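PDB 4B2N: 70 KDA protein, which cleaves rubber (latex polyisoprene) oxidatively and processively, as a dioxygenase carrying two covalently bound c-type hemes. Local coordinates for residues S47-G52 with L61-Y66; A418-I423 with G500-P505; I423-T428 with H641-S646. One frame throughout, in Å; residues are numbered along the deposited sequence.

Overall arrangement
Along the chain, interaction 1 closes first, a contact between two parts of the long loop joining helix 27-32 to helix 88-104. Interactions 2 and 3 interlock: residues 418-423 run through strand 420-422 straight into helix 423-426 of interaction 3, I423 belongs to both, and their partners, 500-505 and 641-646, come later in the same alternating order. Centres of interactions 1 and 2 lie about 13 Å apart, those of 2 and 3 about 12 Å, and those of 1 and 3 about 22 Å. The N-terminal loop touches 418-420 through N64 and A65, while sheet and helix both line the pocket of heme c #2, whose iron H641 binds.

Interaction 1 (S47-G52 with L61-Y66); sequences SLVKQG and LQFNAY
The phenol oxygen of Y66 and the backbone N of G52 share one water, the polar link between the two segments, across which no direct hydrogen bond forms. G52 N donates to this water at 2.7 Å, and Y66 OH is hydrogen-bonded to the same water at 3.1 Å. The tyrosine ring lies against the backbone of 49-51. Over one of its faces passes the backbone of 50-51: Q51 N sits 3.7 Å above the ring plane, over the centre, and K50 C is displaced toward the rim. V49 O approaches the same ring at its edge, near the plane, 3.4 Å from Y66 CD1. With CG anti to the carbonyl carbon (chi1 -61°), the Y66 ring is laid along this chain, and its hydroxyl is carried on toward Q51 and G52. The Q51 side chain, bent at chi2, crosses the ring obliquely, its amide plane turned 68° from it, and brings NE2 to 3.8 Å from Y66 CE2. V49 supplies the apolar part. Its CG1 touches both aromatic residues, 3.8 Å from Y66 CD1 and 3.9 Å from F63 CB; V49 lies at the centre of an inverse gamma turn, which bends the chain here. The second segment is held to the rest of the fold by N64 and A65, which hydrogen-bond to the backbone of 418-420, and by T298, whose hydroxyl is bonded to A65 O. The chemistry is therefore that of two parts of one irregular loop packed through one buried valine and a tyrosine face covered by the 50-51 peptide, with a single water joining the polar atoms at the more exposed end.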
loop_
_atom_site.group_PDB
_atom_site.type_symbol
_atom_site.label_atom_id
_atom_site.label_comp_id
_atom_site.label_asym_id
_atom_site.label_seq_id
_atom_site.Cartn_x
_atom_site.Cartn_y
_atom_site.Cartn_z
ATOM N N SER A 47 14.932 7.694 -11.733
ATOM C CA SER A 47 15.840 8.699 -11.219
ATOM C C SER A 47 16.076 9.727 -12.342
ATOM O O SER A 47 16.606 10.803 -12.080
ATOM C CB SER A 47 17.176 8.076 -10.783
ATOM O OG SER A 47 17.817 7.556 -11.958
ATOM N N LEU A 48 15.605 9.425 -13.554
ATOM C CA LEU A 48 15.744 10.378 -14.663
ATOM C C LEU A 48 14.660 11.444 -14.609
ATOM O O LEU A 48 14.705 12.449 -15.364
ATOM C CB LEU A 48 15.715 9.651 -16.021
ATOM C CG LEU A 48 16.855 8.627 -16.195
ATOM C CD1 LEU A 48 16.549 7.864 -17.454
ATOM C CD2 LEU A 48 18.269 9.193 -16.288
ATOM N N VAL A 49 13.647 11.235 -13.770
ATOM C CA VAL A 49 12.465 12.131 -13.793
ATOM C C VAL A 49 12.689 13.308 -12.845
ATOM O O VAL A 49 12.253 13.319 -11.699
ATOM C CB VAL A 49 11.160 11.373 -13.514
ATOM C CG1 VAL A 49 9.960 12.281 -13.611
ATOM C CG2 VAL A 49 11.053 10.157 -14.469
ATOM N N LYS A 50 13.307 14.344 -13.393
ATOM C CA LYS A 50 13.798 15.469 -12.632
ATOM C C LYS A 50 13.386 16.697 -13.488
ATOM O O LYS A 50 13.202 16.576 -14.724
ATOM C CB LYS A 50 15.310 15.353 -12.713
ATOM C CG LYS A 50 16.010 15.271 -11.401
ATOM C CD LYS A 50 15.584 14.055 -10.632
ATOM C CE LYS A 50 16.167 14.163 -9.221
ATOM N NZ LYS A 50 17.615 14.541 -9.311
ATOM N N GLN A 51 13.362 17.870 -12.867
ATOM C CA GLN A 51 13.225 19.125 -13.641
ATOM C C GLN A 51 14.059 19.110 -14.940
ATOM O O GLN A 51 15.222 18.763 -14.970
ATOM C CB GLN A 51 13.539 20.352 -12.781
ATOM C CG GLN A 51 12.975 21.677 -13.342
ATOM C CD GLN A 51 11.456 21.851 -13.091
ATOM O OE1 GLN A 51 10.656 21.965 -14.035
ATOM N NE2 GLN A 51 11.056 21.855 -11.806
ATOM N N GLY A 52 13.416 19.451 -16.049
ATOM C CA GLY A 52 14.071 19.374 -17.341
ATOM C C GLY A 52 13.651 18.172 -18.169
ATOM O O GLY A 52 13.828 18.172 -19.423
ATOM N N LEU A 61 2.764 13.280 -23.044
ATOM C CA LEU A 61 2.915 13.071 -21.590
ATOM C C LEU A 61 3.853 14.088 -20.942
ATOM O O LEU A 61 5.032 14.181 -21.299
ATOM C CB LEU A 61 3.422 11.650 -21.347
ATOM C CG LEU A 61 3.871 11.287 -19.912
ATOM C CD1 LEU A 61 2.719 11.430 -18.892
ATOM C CD2 LEU A 61 4.404 9.881 -19.868
ATOM N N GLN A 62 3.344 14.838 -19.979
ATOM C CA GLN A 62 4.178 15.793 -19.212
ATOM C C GLN A 62 4.267 15.291 -17.771
ATOM O O GLN A 62 3.276 15.365 -17.058
ATOM C CB GLN A 62 3.536 17.165 -19.218
ATOM C CG GLN A 62 3.331 17.631 -20.653
ATOM C CD GLN A 62 4.679 17.897 -21.313
ATOM O OE1 GLN A 62 5.515 18.542 -20.731
ATOM N NE2 GLN A 62 4.884 17.399 -22.525
ATOM N N PHE A 63 5.435 14.821 -17.349
ATOM C CA PHE A 63 5.589 14.355 -15.955
ATOM C C PHE A 63 5.467 15.493 -14.970
ATOM O O PHE A 63 5.914 16.606 -15.223
ATOM C CB PHE A 63 6.947 13.668 -15.727
ATOM C CG PHE A 63 7.186 12.480 -16.613
ATOM C CD1 PHE A 63 6.414 11.297 -16.466
ATOM C CD2 PHE A 63 8.184 12.528 -17.642
ATOM C CE1 PHE A 63 6.659 10.173 -17.281
ATOM C CE2 PHE A 63 8.389 11.420 -18.493
ATOM C CZ PHE A 63 7.639 10.223 -18.300
ATOM N N ASN A 64 4.978 15.210 -13.781
ATOM C CA ASN A 64 4.946 16.270 -12.778
ATOM C C ASN A 64 5.329 15.815 -11.411
ATOM O O ASN A 64 5.374 16.639 -10.498
ATOM C CB ASN A 64 3.611 17.011 -12.776
ATOM C CG ASN A 64 2.487 16.160 -12.238
ATOM O OD1 ASN A 64 2.710 15.144 -11.622
ATOM N ND2 ASN A 64 1.263 16.584 -12.481
ATOM N N ALA A 65 5.664 14.530 -11.252
ATOM C CA ALA A 65 6.034 14.058 -9.914
ATOM C C ALA A 65 7.481 13.597 -9.974
ATOM O O ALA A 65 7.770 12.464 -10.435
ATOM C CB ALA A 65 5.122 12.923 -9.478
ATOM N N TYR A 66 8.376 14.479 -9.510
ATOM C CA TYR A 66 9.766 14.242 -9.729
ATOM C C TYR A 66 10.346 13.388 -8.657
ATOM O O TYR A 66 9.959 13.510 -7.492
ATOM C CB TYR A 66 10.569 15.520 -9.867
ATOM C CG TYR A 66 10.142 16.381 -11.037
ATOM C CD1 TYR A 66 10.077 15.868 -12.331
ATOM C CD2 TYR A 66 9.782 17.704 -10.854
ATOM C CE1 TYR A 66 9.669 16.671 -13.421
ATOM C CE2 TYR A 66 9.362 18.499 -11.943
ATOM C CZ TYR A 66 9.346 17.975 -13.223
ATOM O OH TYR A 66 8.931 18.735 -14.321
HETATM O O HOH W 1 10.859 19.174 -16.755
#

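Interaction 2 (A418-I423 with G500-P505). With HEC (heme c), chain D.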
loop_
_atom_site.group_PDB
_atom_site.type_symbol
_atom_site.label_atom_id
_atom_site.label_comp_id
_atom_site.label_asym_id
_atom_site.label_seq_id
_atom_site.Cartn_x
_atom_site.Cartn_y
_atom_site.Cartn_z
ATOM N N ALA A 418 4.875 9.003 -13.321
ATOM C CA ALA A 418 5.258 10.170 -12.546
ATOM C C ALA A 418 4.301 11.332 -12.723
ATOM O O ALA A 418 4.750 12.490 -12.870
ATOM C CB ALA A 418 6.681 10.599 -12.898
ATOM N N VAL A 419 2.999 11.056 -12.725
ATOM C CA VAL A 419 2.035 12.113 -12.785
ATOM C C VAL A 419 1.097 11.977 -11.605
ATOM O O VAL A 419 0.451 10.967 -11.496
ATOM C CB VAL A 419 1.218 12.007 -14.102
ATOM C CG1 VAL A 419 0.057 13.010 -14.156
ATOM C CG2 VAL A 419 2.126 12.176 -15.334
ATOM N N VAL A 420 1.025 13.006 -10.747
ATOM C CA VAL A 420 -0.047 13.153 -9.741
ATOM C C VAL A 420 -1.133 14.001 -10.432
ATOM O O VAL A 420 -0.895 15.157 -10.831
ATOM C CB VAL A 420 0.498 13.793 -8.444
ATOM C CG1 VAL A 420 -0.607 14.110 -7.418
ATOM C CG2 VAL A 420 1.512 12.835 -7.816
ATOM N N THR A 421 -2.301 13.407 -10.654
ATOM C CA THR A 421 -3.368 14.110 -11.400
ATOM C C THR A 421 -4.092 14.986 -10.356
ATOM O O THR A 421 -4.541 14.481 -9.313
ATOM C CB THR A 421 -4.326 13.098 -12.048
ATOM O OG1 THR A 421 -3.621 12.246 -12.958
ATOM C CG2 THR A 421 -5.516 13.782 -12.726
ATOM N N PRO A 422 -4.211 16.306 -10.612
ATOM C CA PRO A 422 -4.939 17.099 -9.625
ATOM C C PRO A 422 -6.339 16.561 -9.332
ATOM O O PRO A 422 -7.022 15.994 -10.222
ATOM C CB PRO A 422 -5.090 18.485 -10.294
ATOM C CG PRO A 422 -4.192 18.467 -11.511
ATOM C CD PRO A 422 -3.902 17.052 -11.862
ATOM N N ILE A 423 -6.754 16.731 -8.098
ATOM C CA ILE A 423 -8.059 16.210 -7.665
ATOM C C ILE A 423 -9.237 16.775 -8.534
ATOM O O ILE A 423 -10.244 16.139 -8.677
ATOM C CB ILE A 423 -8.238 16.404 -6.149
ATOM C CG1 ILE A 423 -9.456 15.628 -5.604
ATOM C CG2 ILE A 423 -8.380 17.897 -5.771
ATOM C CD1 ILE A 423 -9.349 14.101 -5.779
ATOM N N GLY A 500 -3.448 15.747 -5.503
ATOM C CA GLY A 500 -4.266 14.733 -6.149
ATOM C C GLY A 500 -3.730 13.336 -5.922
ATOM O O GLY A 500 -3.133 13.030 -4.862
ATOM N N TYR A 501 -3.955 12.468 -6.902
ATOM C CA TYR A 501 -3.552 11.078 -6.767
ATOM C C TYR A 501 -2.622 10.694 -7.926
ATOM O O TYR A 501 -2.774 11.199 -9.083
ATOM C CB TYR A 501 -4.798 10.163 -6.710
ATOM C CG TYR A 501 -5.696 10.437 -5.552
ATOM C CD1 TYR A 501 -5.258 10.260 -4.237
ATOM C CD2 TYR A 501 -7.042 10.811 -5.776
ATOM C CE1 TYR A 501 -6.116 10.530 -3.160
ATOM C CE2 TYR A 501 -7.906 11.061 -4.730
ATOM C CZ TYR A 501 -7.432 10.911 -3.412
ATOM O OH TYR A 501 -8.292 11.166 -2.378
ATOM N N ILE A 502 -1.666 9.797 -7.649
ATOM C CA ILE A 502 -0.788 9.250 -8.679
ATOM C C ILE A 502 -1.650 8.420 -9.685
ATOM O O ILE A 502 -2.610 7.732 -9.258
ATOM C CB ILE A 502 0.291 8.376 -8.003
ATOM C CG1 ILE A 502 1.338 7.904 -8.993
ATOM C CG2 ILE A 502 -0.344 7.151 -7.368
ATOM C CD1 ILE A 502 2.147 9.063 -9.548
ATOM N N ALA A 503 -1.422 8.588 -11.002
ATOM C CA ALA A 503 -1.948 7.649 -12.018
ATOM C C ALA A 503 -0.980 6.416 -12.005
ATOM O O ALA A 503 0.177 6.472 -12.472
ATOM C CB ALA A 503 -2.078 8.327 -13.402
ATOM N N PRO A 504 -1.396 5.305 -11.384
ATOM C CA PRO A 504 -0.332 4.294 -11.175
ATOM C C PRO A 504 0.002 3.497 -12.448
ATOM O O PRO A 504 -0.758 3.565 -13.389
ATOM C CB PRO A 504 -0.955 3.317 -10.173
ATOM C CG PRO A 504 -2.441 3.512 -10.303
ATOM C CD PRO A 504 -2.671 4.949 -10.733
ATOM N N PRO A 505 1.136 2.764 -12.464
ATOM C CA PRO A 505 1.445 1.849 -13.580
ATOM C C PRO A 505 0.309 0.857 -13.801
ATOM O O PRO A 505 -0.326 0.296 -12.812
ATOM C CB PRO A 505 2.746 1.093 -13.088
ATOM C CG PRO A 505 3.382 2.056 -12.075
ATOM C CD PRO A 505 2.155 2.646 -11.372
HETATM FE FE HEC D . -6.537 6.222 -15.186
HETATM C CHA HEC D . -6.668 4.975 -11.966
HETATM C CHB HEC D . -6.748 2.936 -16.555
HETATM C CHC HEC D . -6.922 7.443 -18.354
HETATM C CHD HEC D . -5.269 9.169 -14.019
HETATM N NA HEC D . -6.562 4.352 -14.412
HETATM C C1A HEC D . -6.772 4.026 -13.050
HETATM C C2A HEC D . -6.958 2.589 -12.865
HETATM C C3A HEC D . -6.969 1.992 -14.214
HETATM C C4A HEC D . -6.800 3.105 -15.125
HETATM C CMA HEC D . -7.110 0.519 -14.527
HETATM C CAA HEC D . -7.008 1.813 -11.551
HETATM C CBA HEC D . -5.477 1.646 -11.232
HETATM C CGA HEC D . -5.277 1.094 -9.812
HETATM O O1A HEC D . -6.303 1.002 -9.089
HETATM O O2A HEC D . -4.151 0.685 -9.349
HETATM N NB HEC D . -6.806 5.297 -17.119
HETATM C C1B HEC D . -6.860 4.026 -17.514
HETATM C C2B HEC D . -7.046 3.799 -18.951
HETATM C C3B HEC D . -7.119 5.174 -19.480
HETATM C C4B HEC D . -6.960 5.988 -18.287
HETATM C CMB HEC D . -7.125 2.465 -19.656
HETATM C CAB HEC D . -7.354 5.632 -20.904
HETATM C CBB HEC D . -8.629 5.331 -21.393
HETATM N NC HEC D . -6.048 7.890 -16.051
HETATM C C1C HEC D . -6.417 8.336 -17.352
HETATM C C2C HEC D . -6.192 9.754 -17.605
HETATM C C3C HEC D . -5.700 10.250 -16.344
HETATM C C4C HEC D . -5.715 9.106 -15.390
HETATM C CMC HEC D . -6.420 10.530 -18.894
HETATM C CAC HEC D . -5.334 11.682 -16.087
HETATM C CBC HEC D . -6.128 12.741 -16.333
HETATM N ND HEC D . -5.994 6.893 -13.401
HETATM C C1D HEC D . -5.576 8.104 -13.050
HETATM C C2D HEC D . -5.350 8.371 -11.636
HETATM C C3D HEC D . -5.776 7.139 -11.014
HETATM C C4D HEC D . -6.170 6.328 -12.163
HETATM C CMD HEC D . -4.835 9.626 -10.979
HETATM C CAD HEC D . -5.773 6.812 -9.539
HETATM C CBD HEC D . -7.210 7.091 -9.072
HETATM C CGD HEC D . -7.417 6.776 -7.610
HETATM O O1D HEC D . -7.880 7.611 -6.822
HETATM O O2D HEC D . -7.059 5.668 -7.270
HETATM O O HOH W 2 1.629 8.511 -13.422
#
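Backbone hydrogen bonds come first: T421 and Y501 form the antiparallel hydrogen-bonded pair of a two-stranded sheet, strand 420-422 against strand 500-502. T421 N gives its proton to Y501 O at 2.8 Å, and Y501 N returns one to T421 O. A503 N donates to V419 O at 3.1 Å. A water takes the V419 N proton and lies 2.7 Å from A503 O, linking the two segments.

CA-H...O contacts fill in between. G500, with no side chain, lets the chains come close, its CA 3.2 Å from T421 O.

Apolar contacts occupy both faces. V420 and I502 share one, their side chains crossing at about a right angle, with V420 CG2 4.2 Å from I502 CD1. V420 CG1 rests on the peptide carbon of G500. On the face of T421 and Y501, I423 lies alongside the tyrosine and sets CD1 3.5 Å from Y501 CE2. The Y501 hydroxyl is bound by D429 O and M433 N, and its ring stacks on H517. A close methyl-carbonyl packing contact is separate from these: the extended first torsion of I502 (chi1 -173°) sends CD1 across to 3.2 Å from V419 O.

T421 and the residues that follow Y501 also meet the heme. T421 OG1 approaches the heme methyl CMD, and A503 CB lies 3.4 Å from the meso carbon CHD. P504 O accepts from H394 ND1, a second-shell bond to an axial ligand of heme c #2. That bond would be expected to orient the imidazole and make it more electron-rich, so T421 and A503 wall the heme, while P504 O may influence its iron through H394.

Interaction 3 (I423-T428 with H641-S646); sequences IETIRT and HDFTQS. With HEC (heme c), chain D.
H641 N donates to I426 O, at the end of helix 423-426, in an almost perfectly straight bond (2.7 Å, 179°), which fixes the backbone of an axial heme ligand. This is bis-histidine coordination of a c-type heme: H641 NE2 binds the iron at 2.0 Å, and H394 supplies the other axial nitrogen. A salt bridge joins R427 NH2 to D642 OD2 at 3.0 Å, the guanidinium and carboxylate planes 38° apart; R427 leaves the helix with positive phi. One water accepts from D642 N and donates to T425 O, a second tie to the helix end. T428 OG1 donates to heme propionate O1D at 2.8 Å; H517 also hydrogen-bonds to the heme. Packing against the porphyrin follows. A chi1 near 180° (-179°) carries I426 CD1 to the edge of the H641 ring, 3.6 Å from CD2, and onto the heme. Within 641-646, F643 folds back so that CE1 lies over the centre of the imidazole face, which would restrict rotation of that ring. T425 O meets the F643 ring at its edge, in plane, 3.7 Å from CE2.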
loop_
_atom_site.group_PDB
_atom_site.type_symbol
_atom_site.label_atom_id
_atom_site.label_comp_id
_atom_site.label_asym_id
_atom_site.label_seq_id
_atom_site.Cartn_x
_atom_site.Cartn_y
_atom_site.Cartn_z
ATOM N N ILE A 423 -6.754 16.731 -8.098
ATOM C CA ILE A 423 -8.059 16.210 -7.665
ATOM C C ILE A 423 -9.237 16.775 -8.534
ATOM O O ILE A 423 -10.244 16.139 -8.677
ATOM C CB ILE A 423 -8.238 16.404 -6.149
ATOM C CG1 ILE A 423 -9.456 15.628 -5.604
ATOM C CG2 ILE A 423 -8.380 17.897 -5.771
ATOM C CD1 ILE A 423 -9.349 14.101 -5.779
ATOM N N GLU A 424 -9.094 17.982 -9.071
ATOM C CA GLU A 424 -10.212 18.613 -9.819
ATOM C C GLU A 424 -10.400 17.852 -11.131
ATOM O O GLU A 424 -11.468 17.958 -11.789
ATOM C CB GLU A 424 -9.874 20.090 -10.125
ATOM C CG GLU A 424 -9.785 20.917 -8.873
ATOM C CD GLU A 424 -8.410 20.879 -8.144
ATOM O OE1 GLU A 424 -7.441 20.134 -8.539
ATOM O OE2 GLU A 424 -8.314 21.656 -7.127
ATOM N N THR A 425 -9.341 17.169 -11.576
ATOM C CA THR A 425 -9.465 16.276 -12.723
ATOM C C THR A 425 -9.758 14.830 -12.418
ATOM O O THR A 425 -10.707 14.294 -12.964
ATOM C CB THR A 425 -8.508 16.541 -13.961
ATOM O OG1 THR A 425 -7.963 15.319 -14.517
ATOM C CG2 THR A 425 -7.525 17.525 -13.778
ATOM N N ILE A 426 -9.036 14.220 -11.449
ATOM C CA ILE A 426 -9.328 12.819 -11.155
ATOM C C ILE A 426 -10.662 12.591 -10.466
ATOM O O ILE A 426 -11.352 11.644 -10.833
ATOM C CB ILE A 426 -8.162 12.113 -10.396
ATOM C CG1 ILE A 426 -8.491 10.608 -10.112
ATOM C CG2 ILE A 426 -7.658 12.971 -9.238
ATOM C CD1 ILE A 426 -8.524 9.840 -11.479
ATOM N N ARG A 427 -10.998 13.438 -9.485
ATOM C CA ARG A 427 -12.318 13.460 -8.811
ATOM C C ARG A 427 -12.713 12.124 -8.176
ATOM O O ARG A 427 -13.916 11.838 -7.991
ATOM C CB ARG A 427 -13.389 13.934 -9.763
ATOM C CG ARG A 427 -12.973 15.209 -10.470
ATOM C CD ARG A 427 -14.153 16.132 -10.774
ATOM N NE ARG A 427 -15.396 15.404 -11.054
ATOM C CZ ARG A 427 -15.607 14.664 -12.148
ATOM N NH1 ARG A 427 -14.649 14.539 -13.052
ATOM N NH2 ARG A 427 -16.763 14.041 -12.317
ATOM N N THR A 428 -11.724 11.281 -7.874
ATOM C CA THR A 428 -12.062 10.067 -7.115
ATOM C C THR A 428 -12.215 10.476 -5.668
ATOM O O THR A 428 -11.985 11.652 -5.298
ATOM C CB THR A 428 -10.930 9.052 -7.208
ATOM O OG1 THR A 428 -9.699 9.774 -7.114
ATOM C CG2 THR A 428 -11.001 8.308 -8.551
ATOM N N HIS A 641 -12.552 9.569 -12.144
ATOM C CA HIS A 641 -11.938 9.027 -13.323
ATOM C C HIS A 641 -13.036 8.871 -14.394
ATOM O O HIS A 641 -13.079 7.890 -15.130
ATOM C CB HIS A 641 -11.312 7.672 -12.946
ATOM C CG HIS A 641 -10.303 7.169 -13.932
ATOM N ND1 HIS A 641 -10.644 6.572 -15.091
ATOM C CD2 HIS A 641 -8.920 7.151 -13.872
ATOM C CE1 HIS A 641 -9.516 6.171 -15.716
ATOM N NE2 HIS A 641 -8.479 6.536 -14.966
ATOM N N ASP A 642 -13.897 9.861 -14.469
ATOM C CA ASP A 642 -15.104 9.829 -15.300
ATOM C C ASP A 642 -14.890 10.229 -16.721
ATOM O O ASP A 642 -15.818 10.046 -17.550
ATOM C CB ASP A 642 -16.144 10.796 -14.728
ATOM C CG ASP A 642 -16.668 10.349 -13.435
ATOM O OD1 ASP A 642 -17.319 9.287 -13.423
ATOM O OD2 ASP A 642 -16.461 11.047 -12.412
ATOM N N PHE A 643 -13.717 10.784 -17.021
ATOM C CA PHE A 643 -13.368 11.137 -18.414
ATOM C C PHE A 643 -13.358 9.924 -19.341
ATOM O O PHE A 643 -13.388 10.070 -20.530
ATOM C CB PHE A 643 -12.027 11.825 -18.481
ATOM C CG PHE A 643 -11.026 11.294 -17.462
ATOM C CD1 PHE A 643 -10.381 10.060 -17.662
ATOM C CD2 PHE A 643 -10.757 12.038 -16.338
ATOM C CE1 PHE A 643 -9.473 9.560 -16.688
ATOM C CE2 PHE A 643 -9.882 11.525 -15.304
ATOM C CZ PHE A 643 -9.224 10.333 -15.526
ATOM N N THR A 644 -13.306 8.715 -18.799
ATOM C CA THR A 644 -13.482 7.531 -19.638
ATOM C C THR A 644 -14.902 7.332 -20.261
ATOM O O THR A 644 -15.098 6.508 -21.157
ATOM C CB THR A 644 -13.088 6.306 -18.866
ATOM O OG1 THR A 644 -13.886 6.230 -17.679
ATOM C CG2 THR A 644 -11.643 6.423 -18.438
ATOM N N GLN A 645 -15.875 8.053 -19.752
ATOM C CA GLN A 645 -17.266 7.981 -20.289
ATOM C C GLN A 645 -17.378 8.348 -21.765
ATOM O O GLN A 645 -18.336 7.954 -22.395
ATOM C CB GLN A 645 -18.169 8.918 -19.516
ATOM C CG GLN A 645 -17.947 10.363 -19.901
ATOM C CD GLN A 645 -18.367 11.317 -18.808
ATOM O OE1 GLN A 645 -19.124 10.955 -17.899
ATOM N NE2 GLN A 645 -17.849 12.547 -18.862
ATOM N N SER A 646 -16.409 9.105 -22.270
ATOM C CA SER A 646 -16.396 9.578 -23.666
ATOM C C SER A 646 -15.991 8.431 -24.612
ATOM O O SER A 646 -16.179 8.548 -25.834
ATOM C CB SER A 646 -15.409 10.750 -23.808
ATOM O OG SER A 646 -14.019 10.319 -23.765
HETATM FE FE HEC D . -6.537 6.222 -15.186
HETATM C CHA HEC D . -6.668 4.975 -11.966
HETATM C CHB HEC D . -6.748 2.936 -16.555
HETATM C CHC HEC D . -6.922 7.443 -18.354
HETATM C CHD HEC D . -5.269 9.169 -14.019
HETATM N NA HEC D . -6.562 4.352 -14.412
HETATM C C1A HEC D . -6.772 4.026 -13.050
HETATM C C2A HEC D . -6.958 2.589 -12.865
HETATM C C3A HEC D . -6.969 1.992 -14.214
HETATM C C4A HEC D . -6.800 3.105 -15.125
HETATM C CMA HEC D . -7.110 0.519 -14.527
HETATM C CAA HEC D . -7.008 1.813 -11.551
HETATM C CBA HEC D . -5.477 1.646 -11.232
HETATM C CGA HEC D . -5.277 1.094 -9.812
HETATM O O1A HEC D . -6.303 1.002 -9.089
HETATM O O2A HEC D . -4.151 0.685 -9.349
HETATM N NB HEC D . -6.806 5.297 -17.119
HETATM C C1B HEC D . -6.860 4.026 -17.514
HETATM C C2B HEC D . -7.046 3.799 -18.951
HETATM C C3B HEC D . -7.119 5.174 -19.480
HETATM C C4B HEC D . -6.960 5.988 -18.287
HETATM C CMB HEC D . -7.125 2.465 -19.656
HETATM C CAB HEC D . -7.354 5.632 -20.904
HETATM C CBB HEC D . -8.629 5.331 -21.393
HETATM N NC HEC D . -6.048 7.890 -16.051
HETATM C C1C HEC D . -6.417 8.336 -17.352
HETATM C C2C HEC D . -6.192 9.754 -17.605
HETATM C C3C HEC D . -5.700 10.250 -16.344
HETATM C C4C HEC D . -5.715 9.106 -15.390
HETATM C CMC HEC D . -6.420 10.530 -18.894
HETATM C CAC HEC D . -5.334 11.682 -16.087
HETATM C CBC HEC D . -6.128 12.741 -16.333
HETATM N ND HEC D . -5.994 6.893 -13.401
HETATM C C1D HEC D . -5.576 8.104 -13.050
HETATM C C2D HEC D . -5.350 8.371 -11.636
HETATM C C3D HEC D . -5.776 7.139 -11.014
HETATM C C4D HEC D . -6.170 6.328 -12.163
HETATM C CMD HEC D . -4.835 9.626 -10.979
HETATM C CAD HEC D . -5.773 6.812 -9.539
HETATM C CBD HEC D . -7.210 7.091 -9.072
HETATM C CGD HEC D . -7.417 6.776 -7.610
HETATM O O1D HEC D . -7.880 7.611 -6.822
HETATM O O2D HEC D . -7.059 5.668 -7.270
HETATM O O HOH W 3 -13.050 12.491 -13.581
#